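Local coordinates for epidermin leader peptide processing serine protease EpiP (PDB 3QFH), which is a subtilisin-like serine endopeptidase that probably cleaves the leader peptide from the precursor of the lantibiotic epidermin, at residues E96-R101 / N188-G193; S182-A187 / I367-N372; A113-L118 / V194-K199; K135-L140 / G374-Q379; P387-A392 / G431-Y436. All coordinates share one frame; numbering follows the deposited sequence.

Contact 1 of 5, residues E96-R101 / N188-G193; sequences ESLFSR and NGKLIG
Leu98 meets Lys190 where two surface loops of the subtilisin-like catalytic fold run side by side: 96-101 leads into helix 103-108, and the loop 188-193 follows helix 177-186. The tight part is polar at its centre: Leu98 N donates to Lys190 O (2.9 Å, N-H...O 166°). Ser97 forms an ST turn alongside, its OG accepting from Phe99 N at 3.0 Å. On the inner side the packing is apolar. The Phe99 ring sets its CD1 obliquely against Ile192 CB (4.0 Å), and Leu191, which also packs on Tyr376 and Leu368, sends CD1 back toward Leu98 CB. The Asp139 carboxylate accepts from the backbone N of both Lys190 and Leu191.

The outer side is looser. Glu96 is exposed, and its OE1 stays 4.8 Å from Lys190 NZ, too far for a salt bridge, though the opposite charges probably attract weakly. The lysine chain passes along Glu96 O and then bends at its last two torsions (chi3 78°, chi4 -69°), which folds the ammonium group back over the leucine. Lys190 NZ thereby comes to rest 3.2 Å from Leu98 CG, with both methyls of that side chain close by.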
# COMPACT_ATOMS: atom_id res chain seq x y z
N GLU A 96 19.73 -19.50 15.47
CA GLU A 96 18.97 -19.48 14.21
C GLU A 96 18.40 -18.10 13.91
O GLU A 96 18.02 -17.84 12.77
CB GLU A 96 17.81 -20.50 14.25
CG GLU A 96 18.27 -21.95 14.20
CD GLU A 96 19.00 -22.29 12.90
OE1 GLU A 96 18.57 -21.81 11.82
OE2 GLU A 96 19.98 -23.05 12.95
N SER A 97 18.35 -17.22 14.90
CA SER A 97 17.73 -15.91 14.71
C SER A 97 18.55 -14.96 13.84
O SER A 97 19.75 -14.87 13.97
CB SER A 97 17.43 -15.23 16.06
OG SER A 97 16.76 -13.99 15.86
N LEU A 98 17.86 -14.27 12.95
CA LEU A 98 18.47 -13.26 12.11
C LEU A 98 18.11 -11.87 12.68
O LEU A 98 18.49 -10.84 12.13
CB LEU A 98 17.92 -13.35 10.68
CG LEU A 98 18.12 -14.65 9.89
CD1 LEU A 98 17.42 -14.55 8.51
CD2 LEU A 98 19.60 -14.98 9.73
N PHE A 99 17.37 -11.87 13.79
CA PHE A 99 16.89 -10.61 14.36
C PHE A 99 18.00 -9.59 14.61
O PHE A 99 17.80 -8.43 14.35
CB PHE A 99 15.98 -10.82 15.59
CG PHE A 99 15.52 -9.53 16.20
CD1 PHE A 99 14.53 -8.77 15.58
CD2 PHE A 99 16.10 -9.05 17.37
CE1 PHE A 99 14.10 -7.57 16.12
CE2 PHE A 99 15.67 -7.86 17.92
CZ PHE A 99 14.68 -7.10 17.29
N SER A 100 19.17 -10.02 15.05
CA SER A 100 20.28 -9.07 15.29
C SER A 100 20.84 -8.40 14.02
O SER A 100 21.59 -7.41 14.11
CB SER A 100 21.42 -9.72 16.08
OG SER A 100 22.05 -10.74 15.34
N ARG A 101 20.52 -8.95 12.85
CA ARG A 101 20.94 -8.32 11.60
C ARG A 101 19.89 -7.32 11.10
O ARG A 101 20.16 -6.53 10.20
CB ARG A 101 21.17 -9.38 10.52
CG ARG A 101 22.26 -10.37 10.86
CD ARG A 101 22.35 -11.41 9.77
NE ARG A 101 23.22 -12.51 10.13
CZ ARG A 101 23.55 -13.50 9.32
NH1 ARG A 101 23.09 -13.54 8.07
NH2 ARG A 101 24.36 -14.46 9.74
N ASN A 188 7.57 -14.28 11.74
CA ASN A 188 7.80 -14.79 13.07
C ASN A 188 8.51 -16.15 12.96
O ASN A 188 7.90 -17.19 13.03
CB ASN A 188 6.50 -14.88 13.86
CG ASN A 188 6.73 -15.20 15.34
OD1 ASN A 188 7.86 -15.25 15.80
ND2 ASN A 188 5.67 -15.41 16.08
N GLY A 189 9.82 -16.10 12.70
CA GLY A 189 10.68 -17.29 12.57
C GLY A 189 12.13 -16.85 12.76
O GLY A 189 12.47 -16.35 13.82
N LYS A 190 12.96 -16.98 11.72
CA LYS A 190 14.34 -16.52 11.79
C LYS A 190 14.30 -15.00 11.76
O LYS A 190 14.99 -14.35 12.54
CB LYS A 190 15.18 -17.11 10.66
CG LYS A 190 15.29 -18.64 10.76
CD LYS A 190 15.91 -19.31 9.53
CE LYS A 190 17.42 -19.18 9.49
NZ LYS A 190 17.87 -17.80 9.26
N LEU A 191 13.46 -14.46 10.88
CA LEU A 191 13.23 -13.03 10.81
C LEU A 191 11.97 -12.69 11.66
O LEU A 191 11.04 -13.50 11.74
CB LEU A 191 12.95 -12.63 9.36
CG LEU A 191 13.14 -11.17 9.03
CD1 LEU A 191 14.64 -10.97 8.75
CD2 LEU A 191 12.31 -10.76 7.81
N ILE A 192 11.96 -11.50 12.27
CA ILE A 192 10.80 -11.05 13.06
C ILE A 192 10.22 -9.74 12.50
O ILE A 192 10.93 -8.78 12.31
CB ILE A 192 11.19 -10.77 14.52
CG1 ILE A 192 12.02 -11.92 15.12
CG2 ILE A 192 9.94 -10.47 15.33
CD1 ILE A 192 11.33 -13.22 15.13
N GLY A 193 8.92 -9.72 12.24
CA GLY A 193 8.24 -8.50 11.78
C GLY A 193 7.83 -7.62 12.95
O GLY A 193 8.13 -7.92 14.11

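Contact 2 of 5, residues S182-A187 / I367-N372; sequences SGQTSA and ILTTAN
Gln184 reaches from helix 177-186 to strand 367-370 and donates from NE2 to Thr369 OG1 (3.2 Å, N-H...O 153°), the threonine oxygen being tilted somewhat from the amide plane. The same amide has an apolar neighbour, since Ile367 CG2 packs 3.6 Å from Gln184 OE1. A water molecule extends the link, accepting from Gln184 NE2 and lying 2.8 Å from Leu368 O. At the preceding residue, Gly183 CA is 3.2 Å from Thr370 OG1; the absence of a side chain lets helix and strand come this near, and the axes of helix 182-186 and strand 367-370 pass 7.1 Å apart at 91°. Ala187 CB closes the far end against Thr370 CG2.

In the second shell, the polar groups have further partners. A bend at chi2 (-59°) brings the glutamine amide to the strand, and Gln184 OE1 accepts from Lys388 NZ of helix 382-400. The two threonine hydroxyls turn to the helix as well: Thr369 OG1 bonds to Met180 O and Thr370 OG1 to Thr179 O, both carbonyls of the preceding turn. The strand itself is held in an antiparallel hairpin with 376-379.

This helix of the subtilase fold begins at His177, which with Asp130 and Ser383 has the geometry of a Ser-His-Asp triad, and Gln184 lies near that group without touching it. In this buried contact the Gln184 amide and both threonine hydroxyls find protein or water partners, and the lysine bound to Gln184 OE1 may polarise the amide and strengthen NE2 as a donor to Thr369.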
# COMPACT_ATOMS: atom_id res chain seq x y z
N SER A 182 5.16 -8.58 3.40
CA SER A 182 4.53 -9.40 4.44
C SER A 182 5.48 -9.73 5.57
O SER A 182 5.06 -9.86 6.73
CB SER A 182 4.01 -10.69 3.84
OG SER A 182 3.07 -10.38 2.83
N GLY A 183 6.75 -9.90 5.24
CA GLY A 183 7.75 -10.18 6.25
C GLY A 183 7.92 -9.04 7.24
O GLY A 183 8.11 -9.27 8.45
N GLN A 184 7.80 -7.80 6.75
CA GLN A 184 7.95 -6.62 7.60
C GLN A 184 6.82 -6.48 8.63
O GLN A 184 7.05 -5.99 9.72
CB GLN A 184 8.08 -5.34 6.78
CG GLN A 184 9.40 -5.28 5.95
CD GLN A 184 10.65 -5.37 6.83
OE1 GLN A 184 11.02 -4.41 7.48
NE2 GLN A 184 11.29 -6.51 6.82
N THR A 185 5.63 -6.94 8.28
CA THR A 185 4.51 -6.86 9.21
C THR A 185 4.39 -8.09 10.07
O THR A 185 4.11 -8.00 11.26
CB THR A 185 3.12 -6.74 8.49
OG1 THR A 185 2.91 -7.86 7.63
CG2 THR A 185 2.98 -5.48 7.68
N SER A 186 4.65 -9.26 9.49
CA SER A 186 4.27 -10.50 10.15
C SER A 186 5.28 -11.65 10.31
O SER A 186 4.89 -12.73 10.78
CB SER A 186 3.08 -11.04 9.35
OG SER A 186 2.08 -10.04 9.15
N ALA A 187 6.53 -11.48 9.90
CA ALA A 187 7.49 -12.57 10.03
C ALA A 187 7.61 -12.98 11.49
O ALA A 187 7.70 -12.14 12.37
CB ALA A 187 8.87 -12.17 9.49
N ILE A 367 17.31 -3.27 3.91
CA ILE A 367 16.41 -3.98 4.79
C ILE A 367 16.38 -5.48 4.50
O ILE A 367 16.05 -5.90 3.38
CB ILE A 367 14.97 -3.47 4.59
CG1 ILE A 367 14.89 -1.92 4.70
CG2 ILE A 367 14.01 -4.19 5.55
CD1 ILE A 367 15.20 -1.34 6.03
N LEU A 368 16.67 -6.28 5.52
CA LEU A 368 16.64 -7.70 5.40
C LEU A 368 15.18 -8.13 5.53
O LEU A 368 14.52 -7.79 6.51
CB LEU A 368 17.51 -8.33 6.49
CG LEU A 368 17.55 -9.86 6.58
CD1 LEU A 368 18.03 -10.51 5.27
CD2 LEU A 368 18.42 -10.28 7.73
N THR A 369 14.65 -8.84 4.54
CA THR A 369 13.27 -9.30 4.65
C THR A 369 13.11 -10.66 4.02
O THR A 369 14.06 -11.20 3.43
CB THR A 369 12.27 -8.25 4.03
OG1 THR A 369 10.92 -8.56 4.44
CG2 THR A 369 12.39 -8.18 2.52
N THR A 370 11.92 -11.23 4.19
CA THR A 370 11.57 -12.51 3.61
C THR A 370 11.45 -12.42 2.10
O THR A 370 10.83 -11.48 1.56
CB THR A 370 10.21 -12.98 4.16
OG1 THR A 370 9.24 -11.93 4.00
CG2 THR A 370 10.33 -13.33 5.62
N ALA A 371 12.01 -13.42 1.42
CA ALA A 371 11.99 -13.50 -0.03
C ALA A 371 11.07 -14.61 -0.55
O ALA A 371 10.72 -15.57 0.16
CB ALA A 371 13.43 -13.68 -0.57
N ASN A 372 10.71 -14.47 -1.80
CA ASN A 372 9.80 -15.38 -2.47
C ASN A 372 10.43 -16.74 -2.87
O ASN A 372 9.82 -17.51 -3.63
CB ASN A 372 9.19 -14.63 -3.66
CG ASN A 372 8.01 -15.32 -4.22
OD1 ASN A 372 7.22 -15.93 -3.48
ND2 ASN A 372 7.84 -15.21 -5.55
O HOH W 1 13.86 -6.38 8.83

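Contact 3 of 5, residues A113-L118 / V194-K199; sequences ASYDDL and VAPNNK
The Tyr115 ring turns its CD1-CE1 side to Pro196: CE1 lies 3.7 Å from Pro196 CD, which meets the ring edge near its plane, while Pro196 CG lies off the plane, 3.8 Å from Tyr115 CD1. Val194 O approaches Tyr115 CE1 obliquely, 3.8 Å away. The contact is made without stacking, and no hydrogen bond joins the two segments.

With its CG opposite the carbonyl carbon (chi1 -65°), the tyrosine extends from its short 3-10 turn and brings the CD1-CE1 side of the ring to the other loop. The phenol is fixed at its end by a hydrogen bond from Tyr115 OH to Gly193 O, the carbonyl just before Val194, so the ring is held both at its CD1-CE1 side and at its oxygen. Leu118, at the end of the same segment, meets the proline from another direction, its CD1 standing 4.1 Å from Pro196 CG. This methyl also touches the side chain of Asn197. Pro196 is thus gripped at CG by two side chains, and it occupies the second position of a type I turn from Ala195 to Asn198, closed by a weak bond from Asn198 N to Ala195 O.

In the subtilase fold the contact joins the loop between helix 103-108 and strand 126-130 with the loop between helix 177-186 and strand 200-204. Ile90 adds to the apolar cluster over Pro196 and Leu118. Val194 turns away to pack on helices 103-108 and 382-400, and Leu118 touches Leu395 of the latter, while Ser114 rests against helix 435-439.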
# COMPACT_ATOMS: atom_id res chain seq x y z
N ALA A 113 13.33 -5.03 22.78
CA ALA A 113 12.64 -4.93 24.07
C ALA A 113 11.13 -4.76 23.94
O ALA A 113 10.39 -5.20 24.81
CB ALA A 113 13.22 -3.79 24.92
N SER A 114 10.65 -4.13 22.86
CA SER A 114 9.21 -3.94 22.73
C SER A 114 8.43 -5.26 22.52
O SER A 114 7.21 -5.31 22.81
CB SER A 114 8.87 -2.93 21.64
OG SER A 114 9.10 -3.44 20.36
N TYR A 115 9.10 -6.33 22.08
CA TYR A 115 8.41 -7.62 21.93
C TYR A 115 8.00 -8.22 23.28
O TYR A 115 7.21 -9.16 23.32
CB TYR A 115 9.22 -8.63 21.11
CG TYR A 115 9.42 -8.21 19.68
CD1 TYR A 115 8.36 -8.20 18.78
CD2 TYR A 115 10.65 -7.80 19.21
CE1 TYR A 115 8.53 -7.80 17.46
CE2 TYR A 115 10.83 -7.39 17.90
CZ TYR A 115 9.77 -7.40 17.04
OH TYR A 115 9.95 -6.99 15.73
N ASP A 116 8.54 -7.70 24.39
CA ASP A 116 8.11 -8.20 25.71
C ASP A 116 6.87 -7.44 26.22
O ASP A 116 6.33 -7.80 27.25
CB ASP A 116 9.26 -8.12 26.72
CG ASP A 116 10.43 -9.02 26.32
OD1 ASP A 116 10.18 -10.20 26.00
OD2 ASP A 116 11.59 -8.54 26.33
N ASP A 117 6.45 -6.42 25.49
CA ASP A 117 5.29 -5.60 25.84
C ASP A 117 4.13 -5.79 24.85
O ASP A 117 3.23 -4.97 24.80
CB ASP A 117 5.71 -4.12 25.83
CG ASP A 117 6.89 -3.84 26.77
OD1 ASP A 117 6.88 -4.38 27.89
OD2 ASP A 117 7.81 -3.07 26.40
N LEU A 118 4.16 -6.86 24.05
CA LEU A 118 3.09 -7.10 23.07
C LEU A 118 1.77 -7.40 23.77
O LEU A 118 1.79 -7.91 24.88
CB LEU A 118 3.43 -8.27 22.16
CG LEU A 118 4.60 -8.10 21.19
CD1 LEU A 118 4.90 -9.43 20.50
CD2 LEU A 118 4.31 -7.03 20.18
N VAL A 194 7.10 -6.55 12.65
CA VAL A 194 6.68 -5.62 13.70
C VAL A 194 5.60 -6.23 14.57
O VAL A 194 5.61 -6.04 15.77
CB VAL A 194 6.18 -4.26 13.09
CG1 VAL A 194 5.64 -3.30 14.19
CG2 VAL A 194 7.31 -3.61 12.33
N ALA A 195 4.71 -7.01 13.96
CA ALA A 195 3.58 -7.61 14.65
C ALA A 195 3.59 -9.13 14.45
O ALA A 195 2.77 -9.66 13.70
CB ALA A 195 2.24 -6.99 14.08
N PRO A 196 4.50 -9.83 15.14
CA PRO A 196 4.72 -11.27 14.94
C PRO A 196 3.61 -12.24 15.33
O PRO A 196 3.70 -13.41 14.96
CB PRO A 196 5.98 -11.56 15.76
CG PRO A 196 6.09 -10.45 16.73
CD PRO A 196 5.44 -9.26 16.12
N ASN A 197 2.59 -11.78 16.06
CA ASN A 197 1.48 -12.64 16.47
C ASN A 197 0.16 -12.31 15.77
O ASN A 197 -0.84 -12.96 16.00
CB ASN A 197 1.30 -12.55 17.99
CG ASN A 197 2.58 -12.93 18.76
OD1 ASN A 197 3.38 -13.73 18.30
ND2 ASN A 197 2.75 -12.32 19.93
N ASN A 198 0.16 -11.29 14.92
CA ASN A 198 -1.03 -10.92 14.16
C ASN A 198 -1.12 -11.66 12.83
O ASN A 198 -0.10 -11.91 12.17
CB ASN A 198 -1.08 -9.40 13.87
CG ASN A 198 -1.34 -8.57 15.11
OD1 ASN A 198 -0.44 -8.33 15.91
ND2 ASN A 198 -2.58 -8.11 15.27
N LYS A 199 -2.33 -11.99 12.43
CA LYS A 199 -2.55 -12.62 11.15
C LYS A 199 -2.58 -11.52 10.10
O LYS A 199 -3.00 -10.38 10.38
CB LYS A 199 -3.88 -13.36 11.10
CG LYS A 199 -4.13 -14.38 12.20
CD LYS A 199 -3.05 -15.45 12.23
CE LYS A 199 -3.30 -16.43 13.38
NZ LYS A 199 -2.23 -17.46 13.52

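Contact 4 of 5, residues K135-L140 / G374-Q379; sequences KNHDDL and GRYIYQ
Tyr376 OH donates to Asp139 OD2 at 2.6 Å, meeting the carboxylate oxygen from above its plane, 45° out. Beside it, His137 NE2 donates to Arg375 O (2.9 Å) in an almost straight bond, N-H...O 178°, with the acceptor in the imidazole plane and the donor on a carbonyl lone pair. The other ring nitrogen, His137 ND1, accepts from Asp139 N at 3.1 Å, again in plane. Bonds at both nitrogens fix the rotation of the imidazole and indicate a proton on NE2.

Asp139 is itself shared. OD2 also takes a backbone N-H from the 188-193 loop, so the carboxylate ties three parts of the chain together. A charge held by so many N-H and O-H groups would probably stay ionised.

Tyr376 begins the second strand of the antiparallel hairpin 367-370/376-379, a part of the subtilase domain that here receives the loop after strand 126-130. Gly374, in the hairpin turn, adopts a positive phi (86°) and packs against one face of the His137 ring, with its O above that face and its CA 3.5 Å from His137 CD2. A water molecule bridges Gly374 O and Asp138 N. The imidazole in turn directs its edge at the Tyr376 face in an offset edge-to-face pair, ring centroids 5.6 Å apart, while Leu98 and Leu368 pack on the phenol ring.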
# COMPACT_ATOMS: atom_id res chain seq x y z
N LYS A 135 2.82 -18.12 0.73
CA LYS A 135 2.12 -18.51 1.96
C LYS A 135 2.85 -19.62 2.74
O LYS A 135 2.64 -19.76 3.92
CB LYS A 135 0.69 -18.94 1.65
CG LYS A 135 0.56 -20.26 0.92
CD LYS A 135 -0.88 -20.49 0.56
CE LYS A 135 -1.11 -21.91 0.09
NZ LYS A 135 -2.56 -22.15 -0.03
N ASN A 136 3.71 -20.39 2.08
CA ASN A 136 4.44 -21.46 2.75
C ASN A 136 5.85 -21.08 3.21
O ASN A 136 6.61 -21.94 3.60
CB ASN A 136 4.45 -22.72 1.86
CG ASN A 136 3.05 -23.32 1.68
OD1 ASN A 136 2.20 -23.22 2.58
ND2 ASN A 136 2.81 -23.95 0.54
N HIS A 137 6.19 -19.79 3.19
CA HIS A 137 7.48 -19.36 3.72
C HIS A 137 7.46 -19.71 5.20
O HIS A 137 6.47 -19.41 5.86
CB HIS A 137 7.66 -17.86 3.56
CG HIS A 137 9.05 -17.39 3.81
ND1 HIS A 137 9.63 -17.43 5.06
CD2 HIS A 137 9.97 -16.85 2.98
CE1 HIS A 137 10.86 -16.95 4.98
NE2 HIS A 137 11.10 -16.60 3.73
N ASP A 138 8.53 -20.33 5.70
CA ASP A 138 8.61 -20.74 7.12
C ASP A 138 8.32 -19.61 8.14
O ASP A 138 7.73 -19.86 9.18
CB ASP A 138 9.97 -21.36 7.44
CG ASP A 138 10.17 -22.74 6.81
OD1 ASP A 138 9.20 -23.34 6.29
OD2 ASP A 138 11.32 -23.25 6.86
N ASP A 139 8.75 -18.39 7.85
CA ASP A 139 8.50 -17.26 8.74
C ASP A 139 7.10 -16.63 8.59
O ASP A 139 6.70 -15.83 9.43
CB ASP A 139 9.55 -16.17 8.54
CG ASP A 139 10.93 -16.63 8.89
OD1 ASP A 139 11.09 -17.78 9.37
OD2 ASP A 139 11.86 -15.83 8.73
N LEU A 140 6.36 -17.01 7.56
CA LEU A 140 5.04 -16.39 7.33
C LEU A 140 3.86 -17.33 7.43
O LEU A 140 2.75 -16.87 7.56
CB LEU A 140 4.98 -15.80 5.92
CG LEU A 140 6.05 -14.79 5.52
CD1 LEU A 140 5.88 -14.47 4.03
CD2 LEU A 140 5.93 -13.55 6.38
N GLY A 374 11.66 -18.58 -0.24
CA GLY A 374 11.61 -19.23 1.07
C GLY A 374 12.76 -18.83 1.98
O GLY A 374 12.84 -19.28 3.13
N ARG A 375 13.62 -17.96 1.47
CA ARG A 375 14.76 -17.47 2.20
C ARG A 375 14.66 -15.95 2.41
O ARG A 375 13.57 -15.44 2.71
CB ARG A 375 16.09 -17.91 1.50
CG ARG A 375 16.16 -19.43 1.30
CD ARG A 375 17.53 -19.95 0.81
NE ARG A 375 17.95 -19.39 -0.47
CZ ARG A 375 17.51 -19.79 -1.66
NH1 ARG A 375 16.60 -20.75 -1.78
NH2 ARG A 375 17.98 -19.22 -2.76
N TYR A 376 15.77 -15.24 2.28
CA TYR A 376 15.81 -13.82 2.60
C TYR A 376 16.48 -12.99 1.50
O TYR A 376 17.18 -13.52 0.66
CB TYR A 376 16.51 -13.63 3.97
CG TYR A 376 15.85 -14.53 4.97
CD1 TYR A 376 14.66 -14.15 5.58
CD2 TYR A 376 16.34 -15.83 5.22
CE1 TYR A 376 14.01 -15.00 6.44
CE2 TYR A 376 15.68 -16.70 6.07
CZ TYR A 376 14.52 -16.27 6.69
OH TYR A 376 13.84 -17.11 7.54
N ILE A 377 16.20 -11.70 1.52
CA ILE A 377 16.75 -10.78 0.55
C ILE A 377 16.89 -9.39 1.19
O ILE A 377 16.14 -9.04 2.11
CB ILE A 377 15.81 -10.71 -0.70
CG1 ILE A 377 16.42 -9.86 -1.82
CG2 ILE A 377 14.47 -10.14 -0.33
CD1 ILE A 377 15.57 -9.84 -3.13
N TYR A 378 17.85 -8.63 0.70
CA TYR A 378 18.09 -7.23 1.12
C TYR A 378 17.48 -6.28 0.07
O TYR A 378 17.81 -6.37 -1.11
CB TYR A 378 19.60 -6.94 1.25
CG TYR A 378 20.19 -7.42 2.56
CD1 TYR A 378 20.10 -6.63 3.70
CD2 TYR A 378 20.84 -8.66 2.66
CE1 TYR A 378 20.61 -7.05 4.91
CE2 TYR A 378 21.37 -9.09 3.90
CZ TYR A 378 21.24 -8.27 5.01
OH TYR A 378 21.72 -8.61 6.23
N GLN A 379 16.56 -5.42 0.50
CA GLN A 379 15.92 -4.45 -0.39
C GLN A 379 15.79 -3.10 0.30
O GLN A 379 16.16 -2.94 1.47
CB GLN A 379 14.54 -4.95 -0.81
CG GLN A 379 14.57 -6.17 -1.71
CD GLN A 379 14.81 -5.81 -3.14
OE1 GLN A 379 13.91 -5.33 -3.82
NE2 GLN A 379 16.02 -6.05 -3.63
O HOH W 2 10.85 -20.88 4.20

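Contact 5 of 5, residues P387-A392 / G431-Y436; sequences PKVSGA and GELDVY
Val389 and Ala392 lie one helical turn apart on helix 382-400, and the non-helical chain of 431-434, leading into helix 435-439, passes them with Leu433 and Val435 facing in, the CA atoms of Ala392 and Val435 being 6.3 Å apart. In the subtilase fold the former is a core helix, kinked at Pro387, and the latter helix has Asp434 as N-cap: its OD2 accepts from Lys437 N.

Leu433 carries the contact. Its CG stands opposite the backbone N (chi1 179°), and the isobutyl group extends toward the helix and splits its two methyls over the turn. Leu433 CD2 lies 3.4 Å from Lys388 O and 4.0 Å from Val389 CG2, while CD1 packs 3.7 Å from Ala392 CB. The small alanine is thus met by two residues of the other segment.

Lys388 contributes its CB and backbone to this apolar patch, but its chain runs on in the other direction. There the buried ammonium group, besides reaching Gln184, forms a salt bridge with Asp104 and hydrogen bonds with Leu384 O and Pro341 O, which together would probably offset the cost of burying its charge. Ile108 of helix 103-108 touches Lys388, Leu433 and Val435, closing one side of the cluster. Toward the C-terminal end of 387-392, Val435 CG2 lies 4.1 Å from Ala392 CB.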
# COMPACT_ATOMS: atom_id res chain seq x y z
N PRO A 387 4.91 -1.13 5.86
CA PRO A 387 4.39 -2.25 6.66
C PRO A 387 4.74 -2.18 8.12
O PRO A 387 4.01 -2.77 8.95
CB PRO A 387 5.04 -3.49 6.00
CG PRO A 387 6.14 -2.94 5.14
CD PRO A 387 5.66 -1.60 4.70
N LYS A 388 5.84 -1.48 8.45
CA LYS A 388 6.24 -1.29 9.85
C LYS A 388 5.20 -0.45 10.61
O LYS A 388 4.85 -0.75 11.77
CB LYS A 388 7.63 -0.63 9.93
CG LYS A 388 8.78 -1.50 9.42
CD LYS A 388 10.13 -0.82 9.67
CE LYS A 388 11.30 -1.69 9.23
NZ LYS A 388 11.28 -1.91 7.77
N VAL A 389 4.70 0.58 9.93
CA VAL A 389 3.66 1.44 10.47
C VAL A 389 2.34 0.68 10.53
O VAL A 389 1.62 0.80 11.53
CB VAL A 389 3.51 2.74 9.66
CG1 VAL A 389 2.30 3.55 10.13
CG2 VAL A 389 4.81 3.57 9.74
N SER A 390 2.01 -0.09 9.49
CA SER A 390 0.76 -0.88 9.52
C SER A 390 0.79 -1.85 10.70
O SER A 390 -0.19 -1.99 11.45
CB SER A 390 0.54 -1.67 8.23
OG SER A 390 0.33 -0.83 7.11
N GLY A 391 1.90 -2.56 10.85
CA GLY A 391 2.05 -3.49 11.97
C GLY A 391 1.90 -2.81 13.32
O GLY A 391 1.24 -3.34 14.22
N ALA A 392 2.51 -1.63 13.46
CA ALA A 392 2.44 -0.86 14.69
C ALA A 392 1.00 -0.49 15.04
O ALA A 392 0.57 -0.61 16.22
CB ALA A 392 3.34 0.42 14.58
N GLY A 431 7.42 12.11 12.92
CA GLY A 431 8.73 11.57 13.29
C GLY A 431 8.89 10.13 12.89
O GLY A 431 8.00 9.55 12.27
N GLU A 432 10.03 9.55 13.26
CA GLU A 432 10.31 8.16 12.96
C GLU A 432 9.54 7.27 13.94
O GLU A 432 9.47 7.55 15.13
CB GLU A 432 11.81 7.86 13.04
CG GLU A 432 12.21 6.51 12.45
CD GLU A 432 13.70 6.23 12.54
OE1 GLU A 432 14.27 6.37 13.65
OE2 GLU A 432 14.30 5.86 11.49
N LEU A 433 8.94 6.22 13.41
CA LEU A 433 8.20 5.22 14.18
C LEU A 433 9.02 4.68 15.38
O LEU A 433 10.20 4.36 15.22
CB LEU A 433 7.88 4.06 13.22
CG LEU A 433 7.13 2.83 13.75
CD1 LEU A 433 5.77 3.20 14.32
CD2 LEU A 433 7.00 1.80 12.62
N ASP A 434 8.39 4.59 16.56
CA ASP A 434 9.04 4.00 17.76
C ASP A 434 7.98 3.12 18.46
O ASP A 434 7.11 3.60 19.20
CB ASP A 434 9.58 5.08 18.70
CG ASP A 434 10.41 4.50 19.88
OD1 ASP A 434 11.20 5.28 20.48
OD2 ASP A 434 10.29 3.28 20.21
N VAL A 435 8.06 1.83 18.17
CA VAL A 435 7.10 0.85 18.64
C VAL A 435 7.22 0.65 20.14
O VAL A 435 6.21 0.42 20.83
CB VAL A 435 7.25 -0.48 17.85
CG1 VAL A 435 6.35 -1.58 18.41
CG2 VAL A 435 6.97 -0.22 16.37
N TYR A 436 8.43 0.76 20.67
CA TYR A 436 8.60 0.61 22.11
C TYR A 436 7.80 1.69 22.84
O TYR A 436 7.06 1.39 23.81
CB TYR A 436 10.06 0.66 22.50
CG TYR A 436 10.31 0.54 23.97
CD1 TYR A 436 10.39 -0.71 24.57
CD2 TYR A 436 10.50 1.67 24.75
CE1 TYR A 436 10.63 -0.84 25.93
CE2 TYR A 436 10.74 1.56 26.12
CZ TYR A 436 10.80 0.30 26.70
OH TYR A 436 11.04 0.18 28.03

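In the fold
From the N terminus, contact 1 opens first at 96-101 and closes at 188-193, and contact 3 opens at 113-118 and closes immediately after it, at 194-199; the two loops cross. Contact 4 starts at 135-140, before either closes, so it crosses both, and its long loop to 374-379 encloses contact 2 (182-187 with 367-372). Contact 2 also crosses contacts 1 and 3. Contact 5 follows in series. The loop 188-199 thus joins the segments 96-101 and 113-118, on either side of helix 103-108, to the end of helix 177-186, and contacts 2 and 4 share the hairpin 367-379, their centres about 6 Å apart. Helices 177-186 and 382-400 touch between contacts 2 and 5.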